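Major pilin backbone protein T-antigen, T13 (Streptococcus pyogenes, PDB 6BBT) probably serves as the repeating subunit that builds the shaft of the streptococcal cell-surface pilus and forms the T antigen recognised in serotyping. Local coordinates at residues 30-35 against 60-65; 67-72 against 187-192; 3-8 against 143-148; 180-185 against 228-233. All coordinates share one frame; numbering follows the deposited sequence.

From the N terminus, segment 3-8 opens contact 3, whose partner 143-148 comes only late in the N-terminal Spy0128-like domain. Nested inside that long loop, contact 1 closes early, pairing strands 29-37 and 62-67. Residues 67-72 follow at once and open contact 2, which touches contact 1 where Tyr-67 meets Phe-31. Contact 3 closes before contact 2 does, so these two cross. Segment 180-185 then opens contact 4, and 187-192 closes contact 2, joining the N-terminal and C-terminal domains. Contact 4 closes last, at 228-233, and thus also crosses contact 2, with Tyr-188 packed on Ile-230. Contacts 1 and 4 lie on opposite sides of the chain's centre.

Contact 1: 30-35 against 60-65; sequences TFTFTI and TTKAIV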
loop_
_atom_site.group_PDB
_atom_site.type_symbol
_atom_site.label_atom_id
_atom_site.label_comp_id
_atom_site.label_asym_id
_atom_site.label_seq_id
_atom_site.Cartn_x
_atom_site.Cartn_y
_atom_site.Cartn_z
ATOM N N THR A 30 -5.178 1.718 5.677
ATOM C CA THR A 30 -5.443 3.078 6.167
ATOM C C THR A 30 -4.118 3.771 6.327
ATOM O O THR A 30 -3.084 3.123 6.485
ATOM C CB THR A 30 -6.191 3.099 7.512
ATOM O OG1 THR A 30 -5.392 2.431 8.484
ATOM C CG2 THR A 30 -7.522 2.394 7.384
ATOM N N PHE A 31 -4.142 5.085 6.227
ATOM C CA PHE A 31 -3.012 5.907 6.633
ATOM C C PHE A 31 -3.464 6.783 7.788
ATOM O O PHE A 31 -4.566 7.311 7.773
ATOM C CB PHE A 31 -2.508 6.766 5.472
ATOM C CG PHE A 31 -1.939 5.957 4.366
ATOM C CD1 PHE A 31 -0.601 5.604 4.377
ATOM C CD2 PHE A 31 -2.751 5.466 3.367
ATOM C CE1 PHE A 31 -0.065 4.825 3.376
ATOM C CE2 PHE A 31 -2.224 4.667 2.353
ATOM C CZ PHE A 31 -0.877 4.347 2.362
ATOM N N THR A 32 -2.592 6.941 8.775
ATOM C CA THR A 32 -2.901 7.672 9.976
ATOM C C THR A 32 -1.958 8.858 10.094
ATOM O O THR A 32 -0.748 8.713 9.976
ATOM C CB THR A 32 -2.775 6.751 11.195
ATOM O OG1 THR A 32 -3.801 5.768 11.116
ATOM C CG2 THR A 32 -2.940 7.523 12.514
ATOM N N PHE A 33 -2.538 10.029 10.321
ATOM C CA PHE A 33 -1.766 11.232 10.567
ATOM C C PHE A 33 -1.890 11.574 12.053
ATOM O O PHE A 33 -2.948 11.378 12.656
ATOM C CB PHE A 33 -2.277 12.348 9.672
ATOM C CG PHE A 33 -2.546 11.874 8.293
ATOM C CD1 PHE A 33 -1.496 11.542 7.469
ATOM C CD2 PHE A 33 -3.841 11.603 7.879
ATOM C CE1 PHE A 33 -1.729 11.017 6.206
ATOM C CE2 PHE A 33 -4.084 11.102 6.608
ATOM C CZ PHE A 33 -3.019 10.804 5.780
ATOM N N THR A 34 -0.787 12.042 12.621
ATOM C CA THR A 34 -0.690 12.354 14.031
ATOM C C THR A 34 -0.344 13.821 14.153
ATOM O O THR A 34 0.470 14.341 13.393
ATOM C CB THR A 34 0.431 11.558 14.711
ATOM O OG1 THR A 34 0.290 10.177 14.400
ATOM C CG2 THR A 34 0.353 11.717 16.220
ATOM N N ILE A 35 -0.942 14.466 15.143
ATOM C CA ILE A 35 -0.575 15.823 15.530
ATOM C C ILE A 35 -0.122 15.770 16.984
ATOM O O ILE A 35 -0.767 15.121 17.817
ATOM C CB ILE A 35 -1.721 16.834 15.285
ATOM C CG1 ILE A 35 -1.227 18.257 15.533
ATOM C CG2 ILE A 35 -2.950 16.544 16.129
ATOM C CD1 ILE A 35 -2.126 19.295 14.925
ATOM N N THR A 60 -8.672 15.816 19.157
ATOM C CA THR A 60 -8.483 14.493 18.574
ATOM C C THR A 60 -7.155 14.541 17.822
ATOM O O THR A 60 -7.012 15.310 16.865
ATOM C CB THR A 60 -9.656 14.140 17.644
ATOM O OG1 THR A 60 -10.863 14.040 18.421
ATOM C CG2 THR A 60 -9.406 12.824 16.907
ATOM N N THR A 61 -6.183 13.747 18.266
ATOM C CA THR A 61 -4.807 13.848 17.783
ATOM C C THR A 61 -4.464 12.907 16.606
ATOM O O THR A 61 -3.317 12.869 16.176
ATOM C CB THR A 61 -3.809 13.620 18.932
ATOM O OG1 THR A 61 -4.037 12.340 19.518
ATOM C CG2 THR A 61 -3.959 14.717 20.002
ATOM N N LYS A 62 -5.459 12.158 16.120
ATOM C CA LYS A 62 -5.330 11.231 14.984
ATOM C C LYS A 62 -6.372 11.583 13.922
ATOM O O LYS A 62 -7.533 11.847 14.242
ATOM C CB LYS A 62 -5.568 9.784 15.414
ATOM C CG LYS A 62 -4.759 9.294 16.603
ATOM C CD LYS A 62 -3.279 9.210 16.301
ATOM C CE LYS A 62 -2.580 8.383 17.369
ATOM N NZ LYS A 62 -1.103 8.326 17.199
ATOM N N ALA A 63 -5.938 11.603 12.659
ATOM C CA ALA A 63 -6.824 11.664 11.507
ATOM C C ALA A 63 -6.465 10.486 10.567
ATOM O O ALA A 63 -5.299 10.076 10.487
ATOM C CB ALA A 63 -6.665 12.990 10.801
ATOM N N ILE A 64 -7.464 9.919 9.900
ATOM C CA ILE A 64 -7.235 8.727 9.080
ATOM C C ILE A 64 -7.896 8.851 7.714
ATOM O O ILE A 64 -8.922 9.517 7.571
ATOM C CB ILE A 64 -7.724 7.425 9.777
ATOM C CG1 ILE A 64 -9.253 7.386 9.887
ATOM C CG2 ILE A 64 -7.102 7.282 11.163
ATOM C CD1 ILE A 64 -9.783 6.082 10.464
ATOM N N VAL A 65 -7.288 8.224 6.708
ATOM C CA VAL A 65 -7.933 8.043 5.402
ATOM C C VAL A 65 -7.800 6.551 5.102
ATOM O O VAL A 65 -6.881 5.893 5.598
ATOM C CB VAL A 65 -7.319 8.876 4.236
ATOM C CG1 VAL A 65 -7.509 10.374 4.432
ATOM C CG2 VAL A 65 -5.856 8.535 4.006
#
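Val-65 presents its CG2 methyl to the rim of the Phe-33 ring, near the ring plane and 4.0 Å from CZ. The same methyl lies 4.1 Å from CB of Phe-31, so it touches both residues, the ring of one and the CB of the other. The Phe-33 ring gets there because CG stands anti to its own carbonyl carbon (chi1 -43°), which tips the ring over the neighbouring strand, with CD2 4.3 Å from CB of Ala-63. The Phe-31 ring instead leads away from the pair. On the other face of the sheet, Thr-32 and Ile-64 run side by side in the same direction, OG1 to CG2 at 3.6 Å. Lys-62 bends at chi2 (-67°) and lies alongside Thr-34, its NZ 3.6 Å from Thr-34 OG1. Between the faces, Phe-31 exchanges backbone hydrogen bonds in both directions with Val-65, as does Phe-33 with Ala-63; the straightest is Phe-33 N to Ala-63 O at 2.8 Å. Thr-61 O takes one more from Ile-35 N. Strands 10-17 and 77-83 cover the phenylalanine face; Lys-15 of strand 10-17 and Glu-101 of the adjoining strand 93-101 touch the Phe-33 side chain. A lysine and a glutamate so placed are consistent with the isopeptide site of Spy0128-like domains. The pairing is antiparallel, strand 62-67 bordering strand 29-37 in a beta domain of the transthyretin clan.

Contact 2: 67-72 against 187-192; sequences YDNTDK and LYEKGQ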
loop_
_atom_site.group_PDB
_atom_site.type_symbol
_atom_site.label_atom_id
_atom_site.label_comp_id
_atom_site.label_asym_id
_atom_site.label_seq_id
_atom_site.Cartn_x
_atom_site.Cartn_y
_atom_site.Cartn_z
ATOM N N TYR A 67 -8.068 3.405 2.081
ATOM C CA TYR A 67 -8.124 2.919 0.704
ATOM C C TYR A 67 -8.696 1.509 0.656
ATOM O O TYR A 67 -8.579 0.753 1.610
ATOM C CB TYR A 67 -6.718 2.900 0.111
ATOM C CG TYR A 67 -6.208 4.261 -0.168
ATOM C CD1 TYR A 67 -6.475 4.876 -1.380
ATOM C CD2 TYR A 67 -5.469 4.964 0.782
ATOM C CE1 TYR A 67 -6.007 6.147 -1.662
ATOM C CE2 TYR A 67 -5.008 6.252 0.525
ATOM C CZ TYR A 67 -5.280 6.841 -0.705
ATOM O OH TYR A 67 -4.819 8.108 -1.010
ATOM N N ASP A 68 -9.342 1.146 -0.439
ATOM C CA ASP A 68 -9.679 -0.256 -0.643
ATOM C C ASP A 68 -9.458 -0.672 -2.078
ATOM O O ASP A 68 -9.078 0.143 -2.931
ATOM C CB ASP A 68 -11.071 -0.589 -0.080
ATOM C CG ASP A 68 -12.216 -0.045 -0.912
ATOM O OD1 ASP A 68 -12.090 0.172 -2.142
ATOM O OD2 ASP A 68 -13.282 0.125 -0.293
ATOM N N ASN A 69 -9.651 -1.957 -2.320
ATOM C CA ASN A 69 -9.330 -2.565 -3.612
ATOM C C ASN A 69 -10.117 -1.977 -4.791
ATOM O O ASN A 69 -9.686 -2.092 -5.923
ATOM C CB ASN A 69 -9.574 -4.068 -3.582
ATOM C CG ASN A 69 -8.685 -4.828 -2.586
ATOM O OD1 ASN A 69 -9.093 -5.874 -2.122
ATOM N ND2 ASN A 69 -7.508 -4.305 -2.244
ATOM N N THR A 70 -11.276 -1.382 -4.531
ATOM C CA THR A 70 -12.051 -0.737 -5.585
ATOM C C THR A 70 -11.539 0.655 -5.978
ATOM O O THR A 70 -12.020 1.232 -6.954
ATOM C CB THR A 70 -13.541 -0.597 -5.208
ATOM O OG1 THR A 70 -13.689 0.280 -4.098
ATOM C CG2 THR A 70 -14.173 -1.941 -4.889
ATOM N N ASP A 71 -10.605 1.224 -5.215
ATOM C CA ASP A 71 -10.085 2.550 -5.543
ATOM C C ASP A 71 -9.160 2.477 -6.756
ATOM O O ASP A 71 -8.198 1.703 -6.784
ATOM C CB ASP A 71 -9.375 3.194 -4.341
ATOM C CG ASP A 71 -10.344 3.577 -3.229
ATOM O OD1 ASP A 71 -11.543 3.816 -3.517
ATOM O OD2 ASP A 71 -9.932 3.616 -2.056
ATOM N N LYS A 72 -9.512 3.257 -7.773
ATOM C CA LYS A 72 -8.770 3.318 -9.020
ATOM C C LYS A 72 -8.224 4.748 -9.162
ATOM O O LYS A 72 -8.205 5.517 -8.174
ATOM C CB LYS A 72 -9.668 2.903 -10.206
ATOM C CG LYS A 72 -10.187 1.464 -10.184
ATOM C CD LYS A 72 -9.026 0.491 -10.385
ATOM C CE LYS A 72 -9.400 -0.960 -10.188
ATOM N NZ LYS A 72 -8.180 -1.822 -10.059
ATOM N N LEU A 187 -5.272 -7.134 2.911
ATOM C CA LEU A 187 -5.029 -6.063 1.943
ATOM C C LEU A 187 -5.661 -6.288 0.578
ATOM O O LEU A 187 -5.973 -5.314 -0.093
ATOM C CB LEU A 187 -3.542 -5.879 1.694
ATOM C CG LEU A 187 -2.556 -5.369 2.772
ATOM C CD1 LEU A 187 -1.513 -4.460 2.109
ATOM C CD2 LEU A 187 -3.204 -4.603 3.891
ATOM N N TYR A 188 -5.767 -7.542 0.148
ATOM C CA TYR A 188 -6.271 -7.878 -1.186
ATOM C C TYR A 188 -7.306 -8.981 -1.056
ATOM O O TYR A 188 -6.970 -10.123 -0.809
ATOM C CB TYR A 188 -5.096 -8.304 -2.104
ATOM C CG TYR A 188 -4.009 -7.265 -2.122
ATOM C CD1 TYR A 188 -4.142 -6.116 -2.879
ATOM C CD2 TYR A 188 -2.869 -7.409 -1.336
ATOM C CE1 TYR A 188 -3.153 -5.145 -2.893
ATOM C CE2 TYR A 188 -1.875 -6.455 -1.342
ATOM C CZ TYR A 188 -2.033 -5.316 -2.101
ATOM O OH TYR A 188 -1.047 -4.374 -2.085
ATOM N N GLU A 189 -8.561 -8.615 -1.268
ATOM C CA GLU A 189 -9.700 -9.408 -0.882
ATOM C C GLU A 189 -10.196 -10.320 -1.992
ATOM O O GLU A 189 -9.964 -10.092 -3.196
ATOM C CB GLU A 189 -10.835 -8.485 -0.458
ATOM C CG GLU A 189 -10.434 -7.536 0.672
ATOM C CD GLU A 189 -11.630 -7.011 1.439
ATOM O OE1 GLU A 189 -12.528 -6.415 0.805
ATOM O OE2 GLU A 189 -11.667 -7.204 2.675
ATOM N N LYS A 190 -10.907 -11.345 -1.553
ATOM C CA LYS A 190 -11.591 -12.293 -2.432
ATOM C C LYS A 190 -12.461 -11.590 -3.449
ATOM O O LYS A 190 -13.143 -10.612 -3.141
ATOM C CB LYS A 190 -12.488 -13.211 -1.585
ATOM C CG LYS A 190 -13.201 -14.317 -2.339
ATOM C CD LYS A 190 -13.993 -15.192 -1.360
ATOM C CE LYS A 190 -14.947 -16.138 -2.095
ATOM N NZ LYS A 190 -14.292 -17.075 -3.064
ATOM N N GLY A 191 -12.447 -12.097 -4.669
ATOM C CA GLY A 191 -13.260 -11.520 -5.711
ATOM C C GLY A 191 -12.629 -10.359 -6.467
ATOM O O GLY A 191 -13.210 -9.902 -7.445
ATOM N N GLN A 192 -11.457 -9.871 -6.043
ATOM C CA GLN A 192 -10.717 -8.881 -6.843
ATOM C C GLN A 192 -9.898 -9.612 -7.889
ATOM O O GLN A 192 -9.639 -10.816 -7.754
ATOM C CB GLN A 192 -9.855 -8.017 -5.935
ATOM C CG GLN A 192 -10.701 -7.238 -4.945
ATOM C CD GLN A 192 -11.562 -6.200 -5.624
ATOM O OE1 GLN A 192 -11.101 -5.475 -6.471
ATOM N NE2 GLN A 192 -12.812 -6.125 -5.253
HETATM O O HOH W 1 -11.210 -3.888 -0.605
HETATM O O HOH W 2 -11.323 -3.141 -8.028
#
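Asn-69 carries CG anti to its carbonyl carbon, beside the backbone N (chi1 -63°), and this turns its amide into the concave side of the 187-192 loop. There the amide bridges two peptide groups: ND2 donates to Leu-187 O at 2.8 Å, with Leu-187 O close to the amide plane, and OD1 accepts from Glu-189 N at 2.9 Å. ND2 also gives a hydrogen bond to Met-26 O, so three bonds to backbone fix the rotation of this buried amide. The Tyr-188 ring plane is 2° from the amide's, but ND2 comes in obliquely, 3.9 Å from CD1, without stacking. From another direction Gln-192, bent at chi2 (-67°), lays CG 3.5 Å from Asn-69 OD1 and brings its own amide against Asn-69 CB. Two waters complete the join: one accepts from Asn-69 N and donates to Glu-189 OE1, the other donates both to Asn-69 O and to Gln-192 OE1. Glu-189 OE2 is held by a salt bridge to Lys-28. Each loop is shaped by a beta turn, type I from Asp-68 to Asp-71 and type II from Glu-189 to Gln-192, making this a turn-to-turn junction between two consecutive transthyretin-clan domains.

Contact 3: 3-8 against 143-148; sequences AGVVTG and DVKKPI
Gly-4 sits against the backbone of Lys-146, where the N-terminal segment of this transthyretin-clan beta domain runs into its first short strand, 5-7, and meets the loop that leads from strand 131-139 to strand 148-166. The tight part is here. CA of Gly-4 and CA of Lys-146 are only 3.7 Å apart, and Gly-4 CA lies 3.4 Å from Lys-146 C. Having no side chain and a positive phi of 75°, Gly-4 can turn the main chain directly onto the loop. Pro-147 closes one side of the crossing, its CD 3.6 Å from Gly-4 N. On the same side CB of Ala-3 approaches CD of Pro-147 at 4.2 Å. The two segments exchange no hydrogen bonds; Ser-137 of strand 131-139 joins them instead, since Gly-4 and Lys-146 each make a backbone hydrogen bond to that residue, and Ser-137 OG also bonds to Lys-146 O. Outward from this crossing the contact opens to solvent and is reduced to a few isolated touches. Exposed Lys-145 holds its CB 3.3 Å from Ala-3 O, then runs alongside Val-5, both side chains pointing the same way. Bends at chi3 (-83°) and chi4 (-82°) curl its chain so that the ammonium end leads away from the N-terminal segment, while its side chain also touches Val-136 and Lys-138. Lys-146 heads in another direction altogether, towards Trp-116, with a weak, long ion pair to Glu-139. The last touch on the open side is methyl CG2 of Val-5 against CD of Lys-145, at 3.5 Å.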
loop_
_atom_site.group_PDB
_atom_site.type_symbol
_atom_site.label_atom_id
_atom_site.label_comp_id
_atom_site.label_asym_id
_atom_site.label_seq_id
_atom_site.Cartn_x
_atom_site.Cartn_y
_atom_site.Cartn_z
ATOM N N ALA A 3 -1.728 30.067 -0.271
ATOM C CA ALA A 3 -1.566 28.626 -0.064
ATOM C C ALA A 3 -1.054 28.356 1.358
ATOM O O ALA A 3 -0.214 29.102 1.877
ATOM C CB ALA A 3 -0.614 28.043 -1.095
ATOM N N GLY A 4 -1.604 27.323 1.999
ATOM C CA GLY A 4 -1.195 26.941 3.346
ATOM C C GLY A 4 -1.676 27.826 4.489
ATOM O O GLY A 4 -1.230 27.631 5.621
ATOM N N VAL A 5 -2.572 28.783 4.205
ATOM C CA VAL A 5 -3.235 29.596 5.231
ATOM C C VAL A 5 -4.732 29.351 5.141
ATOM O O VAL A 5 -5.344 29.570 4.097
ATOM C CB VAL A 5 -2.953 31.105 5.060
ATOM C CG1 VAL A 5 -3.594 31.906 6.194
ATOM C CG2 VAL A 5 -1.455 31.349 5.008
ATOM N N VAL A 6 -5.304 28.894 6.246
ATOM C CA VAL A 6 -6.713 28.562 6.324
ATOM C C VAL A 6 -7.346 29.510 7.329
ATOM O O VAL A 6 -6.871 29.623 8.465
ATOM C CB VAL A 6 -6.888 27.090 6.750
ATOM C CG1 VAL A 6 -8.294 26.804 7.283
ATOM C CG2 VAL A 6 -6.543 26.183 5.575
ATOM N N THR A 7 -8.398 30.203 6.892
ATOM C CA THR A 7 -9.202 31.044 7.766
ATOM C C THR A 7 -10.286 30.157 8.356
ATOM O O THR A 7 -11.186 29.717 7.648
ATOM C CB THR A 7 -9.820 32.229 6.997
ATOM O OG1 THR A 7 -8.789 32.905 6.268
ATOM C CG2 THR A 7 -10.483 33.212 7.957
ATOM N N GLY A 8 -10.181 29.876 9.648
ATOM C CA GLY A 8 -11.065 28.918 10.293
ATOM C C GLY A 8 -10.391 28.186 11.431
ATOM O O GLY A 8 -9.390 28.654 11.984
ATOM N N ASP A 143 10.259 27.904 5.034
ATOM C CA ASP A 143 9.484 29.141 5.256
ATOM C C ASP A 143 8.272 29.202 4.330
ATOM O O ASP A 143 7.428 30.080 4.476
ATOM C CB ASP A 143 10.358 30.401 5.066
ATOM N N VAL A 144 8.163 28.246 3.411
ATOM C CA VAL A 144 7.129 28.257 2.387
ATOM C C VAL A 144 5.814 27.704 2.925
ATOM O O VAL A 144 5.715 26.522 3.266
ATOM C CB VAL A 144 7.575 27.436 1.159
ATOM C CG1 VAL A 144 6.455 27.330 0.131
ATOM C CG2 VAL A 144 8.824 28.053 0.547
ATOM N N LYS A 145 4.799 28.557 2.970
ATOM C CA LYS A 145 3.467 28.135 3.339
ATOM C C LYS A 145 2.886 27.281 2.218
ATOM O O LYS A 145 2.992 27.636 1.043
ATOM C CB LYS A 145 2.567 29.335 3.600
ATOM C CG LYS A 145 2.987 30.171 4.796
ATOM C CD LYS A 145 2.093 31.391 4.938
ATOM C CE LYS A 145 2.538 32.539 4.039
ATOM N NZ LYS A 145 3.658 33.313 4.656
ATOM N N LYS A 146 2.322 26.132 2.590
ATOM C CA LYS A 146 1.593 25.283 1.648
ATOM C C LYS A 146 0.727 24.269 2.393
ATOM O O LYS A 146 1.037 23.913 3.534
ATOM C CB LYS A 146 2.545 24.583 0.674
ATOM C CG LYS A 146 3.680 23.846 1.335
ATOM C CD LYS A 146 4.423 22.936 0.368
ATOM C CE LYS A 146 5.568 23.631 -0.338
ATOM N NZ LYS A 146 6.509 22.606 -0.869
ATOM N N PRO A 147 -0.368 23.814 1.759
ATOM C CA PRO A 147 -1.232 22.842 2.409
ATOM C C PRO A 147 -0.511 21.513 2.644
ATOM O O PRO A 147 0.426 21.175 1.924
ATOM C CB PRO A 147 -2.415 22.706 1.442
ATOM C CG PRO A 147 -1.891 23.129 0.122
ATOM C CD PRO A 147 -0.842 24.158 0.406
ATOM N N ILE A 148 -0.910 20.805 3.690
ATOM C CA ILE A 148 -0.289 19.527 4.027
ATOM C C ILE A 148 -0.739 18.464 3.028
ATOM O O ILE A 148 -1.919 18.230 2.893
ATOM C CB ILE A 148 -0.642 19.089 5.458
ATOM C CG1 ILE A 148 -0.115 20.144 6.448
ATOM C CG2 ILE A 148 -0.033 17.719 5.750
ATOM C CD1 ILE A 148 -0.162 19.738 7.903
#

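Contact 4: 180-185 against 228-233; sequences LILEAS and IGISYK
Leu-180 reaches the Tyr-232 ring at an oblique angle, its CD1 4.2 Å from the ring's CD1. The ring is carried away from strand 176-183 because CG lies between the backbone N and the carbonyl carbon (chi1 63°); its OH is hydrogen-bonded to Asp-271, and Leu-159 packs on the tyrosine side chain. At the base of that side chain, CD2 of Leu-182 meets CB of Tyr-232 at 3.8 Å, and Ile-230 brings CD1 to within 4.0 Å of Leu-182 CB. The second flat group, the Glu-183 carboxylate, lies on the other face, its OE1 4.3 Å from Lys-233 NZ, too far for a salt bridge. On that face Ile-181 and Lys-233 run side by side. Their backbones exchange a hydrogen bond in each direction. Further on, Glu-183 N donates to Ser-231 O at 2.7 Å, but in the return direction a water intervenes, donating to Glu-183 O and accepting from Ser-231 N. The strands thus part towards Ser-185, whose OG accepts a hydrogen bond from Tyr-188 N, three residues on, and touches Ile-230 CG2. Leu-180 and Leu-182 pack on Leu-223 and Leu-226 of strand 220-227, which belongs to another sheet: the pairing of central strands in a beta sandwich, as expected of a transthyretin-clan domain.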
loop_
_atom_site.group_PDB
_atom_site.type_symbol
_atom_site.label_atom_id
_atom_site.label_comp_id
_atom_site.label_asym_id
_atom_site.label_seq_id
_atom_site.Cartn_x
_atom_site.Cartn_y
_atom_site.Cartn_z
ATOM N N LEU A 180 -3.863 -22.850 -9.935
ATOM C CA LEU A 180 -3.331 -21.785 -9.128
ATOM C C LEU A 180 -4.465 -21.173 -8.325
ATOM O O LEU A 180 -5.564 -20.969 -8.847
ATOM C CB LEU A 180 -2.712 -20.733 -10.032
ATOM C CG LEU A 180 -2.146 -19.469 -9.408
ATOM C CD1 LEU A 180 -0.854 -19.732 -8.646
ATOM C CD2 LEU A 180 -1.941 -18.450 -10.507
ATOM N N ILE A 181 -4.182 -20.864 -7.063
ATOM C CA ILE A 181 -5.096 -20.095 -6.247
ATOM C C ILE A 181 -4.289 -18.986 -5.572
ATOM O O ILE A 181 -3.191 -19.218 -5.069
ATOM C CB ILE A 181 -5.887 -20.984 -5.253
ATOM C CG1 ILE A 181 -6.789 -20.145 -4.352
ATOM C CG2 ILE A 181 -4.961 -21.807 -4.400
ATOM C CD1 ILE A 181 -7.913 -20.964 -3.738
ATOM N N LEU A 182 -4.796 -17.762 -5.667
ATOM C CA LEU A 182 -4.252 -16.639 -4.936
ATOM C C LEU A 182 -5.162 -16.492 -3.727
ATOM O O LEU A 182 -6.361 -16.283 -3.890
ATOM C CB LEU A 182 -4.287 -15.388 -5.797
ATOM C CG LEU A 182 -3.635 -15.436 -7.173
ATOM C CD1 LEU A 182 -3.732 -14.063 -7.785
ATOM C CD2 LEU A 182 -2.186 -15.875 -7.114
ATOM N N GLU A 183 -4.628 -16.645 -2.521
ATOM C CA GLU A 183 -5.478 -16.586 -1.326
ATOM C C GLU A 183 -5.688 -15.134 -0.975
ATOM O O GLU A 183 -4.764 -14.337 -1.089
ATOM C CB GLU A 183 -4.845 -17.277 -0.114
ATOM C CG GLU A 183 -4.386 -18.698 -0.329
ATOM C CD GLU A 183 -5.504 -19.704 -0.428
ATOM O OE1 GLU A 183 -5.167 -20.885 -0.633
ATOM O OE2 GLU A 183 -6.699 -19.339 -0.290
ATOM N N ALA A 184 -6.892 -14.796 -0.543
ATOM C CA ALA A 184 -7.165 -13.460 -0.041
ATOM C C ALA A 184 -6.319 -13.143 1.219
ATOM O O ALA A 184 -5.956 -14.039 1.995
ATOM C CB ALA A 184 -8.661 -13.308 0.243
ATOM N N SER A 185 -5.946 -11.871 1.355
ATOM C CA SER A 185 -5.315 -11.336 2.563
ATOM C C SER A 185 -6.176 -10.192 3.047
ATOM O O SER A 185 -7.156 -9.827 2.392
ATOM C CB SER A 185 -3.896 -10.837 2.259
ATOM O OG SER A 185 -3.896 -9.666 1.433
ATOM N N ILE A 228 1.838 -7.685 -3.514
ATOM C CA ILE A 228 2.871 -8.107 -2.574
ATOM C C ILE A 228 2.218 -8.502 -1.263
ATOM O O ILE A 228 1.333 -7.812 -0.769
ATOM C CB ILE A 228 3.938 -7.016 -2.379
ATOM C CG1 ILE A 228 4.788 -6.958 -3.642
ATOM C CG2 ILE A 228 4.824 -7.326 -1.151
ATOM C CD1 ILE A 228 5.714 -5.783 -3.728
ATOM N N GLY A 229 2.639 -9.638 -0.721
ATOM C CA GLY A 229 2.144 -10.092 0.569
ATOM C C GLY A 229 0.973 -11.052 0.514
ATOM O O GLY A 229 0.495 -11.471 1.563
ATOM N N ILE A 230 0.479 -11.411 -0.674
ATOM C CA ILE A 230 -0.553 -12.448 -0.734
ATOM C C ILE A 230 0.113 -13.800 -0.818
ATOM O O ILE A 230 1.277 -13.894 -1.169
ATOM C CB ILE A 230 -1.572 -12.261 -1.880
ATOM C CG1 ILE A 230 -0.929 -12.285 -3.264
ATOM C CG2 ILE A 230 -2.351 -10.974 -1.652
ATOM C CD1 ILE A 230 -1.970 -12.471 -4.358
ATOM N N SER A 231 -0.623 -14.841 -0.494
ATOM C CA SER A 231 -0.110 -16.184 -0.579
ATOM C C SER A 231 -0.784 -16.893 -1.746
ATOM O O SER A 231 -1.942 -16.613 -2.066
ATOM C CB SER A 231 -0.344 -16.926 0.716
ATOM O OG SER A 231 0.444 -16.376 1.747
ATOM N N TYR A 232 -0.046 -17.781 -2.394
ATOM C CA TYR A 232 -0.583 -18.598 -3.475
ATOM C C TYR A 232 -0.170 -20.052 -3.323
ATOM O O TYR A 232 0.806 -20.357 -2.650
ATOM C CB TYR A 232 -0.122 -18.084 -4.843
ATOM C CG TYR A 232 1.370 -18.135 -5.085
ATOM C CD1 TYR A 232 1.983 -19.285 -5.586
ATOM C CD2 TYR A 232 2.181 -17.027 -4.812
ATOM C CE1 TYR A 232 3.356 -19.333 -5.817
ATOM C CE2 TYR A 232 3.548 -17.068 -5.037
ATOM C CZ TYR A 232 4.129 -18.222 -5.532
ATOM O OH TYR A 232 5.488 -18.261 -5.765
ATOM N N LYS A 233 -0.916 -20.945 -3.958
ATOM C CA LYS A 233 -0.444 -22.296 -4.113
ATOM C C LYS A 233 -0.684 -22.798 -5.532
ATOM O O LYS A 233 -1.694 -22.465 -6.170
ATOM C CB LYS A 233 -1.014 -23.228 -3.059
ATOM C CG LYS A 233 -2.481 -23.468 -3.133
ATOM C CD LYS A 233 -2.909 -24.583 -2.179
ATOM C CE LYS A 233 -2.944 -24.117 -0.735
ATOM N NZ LYS A 233 -3.902 -24.935 0.073
HETATM O O HOH W 3 -2.725 -14.035 1.076
HETATM O O HOH W 4 -1.054 -8.901 1.450
#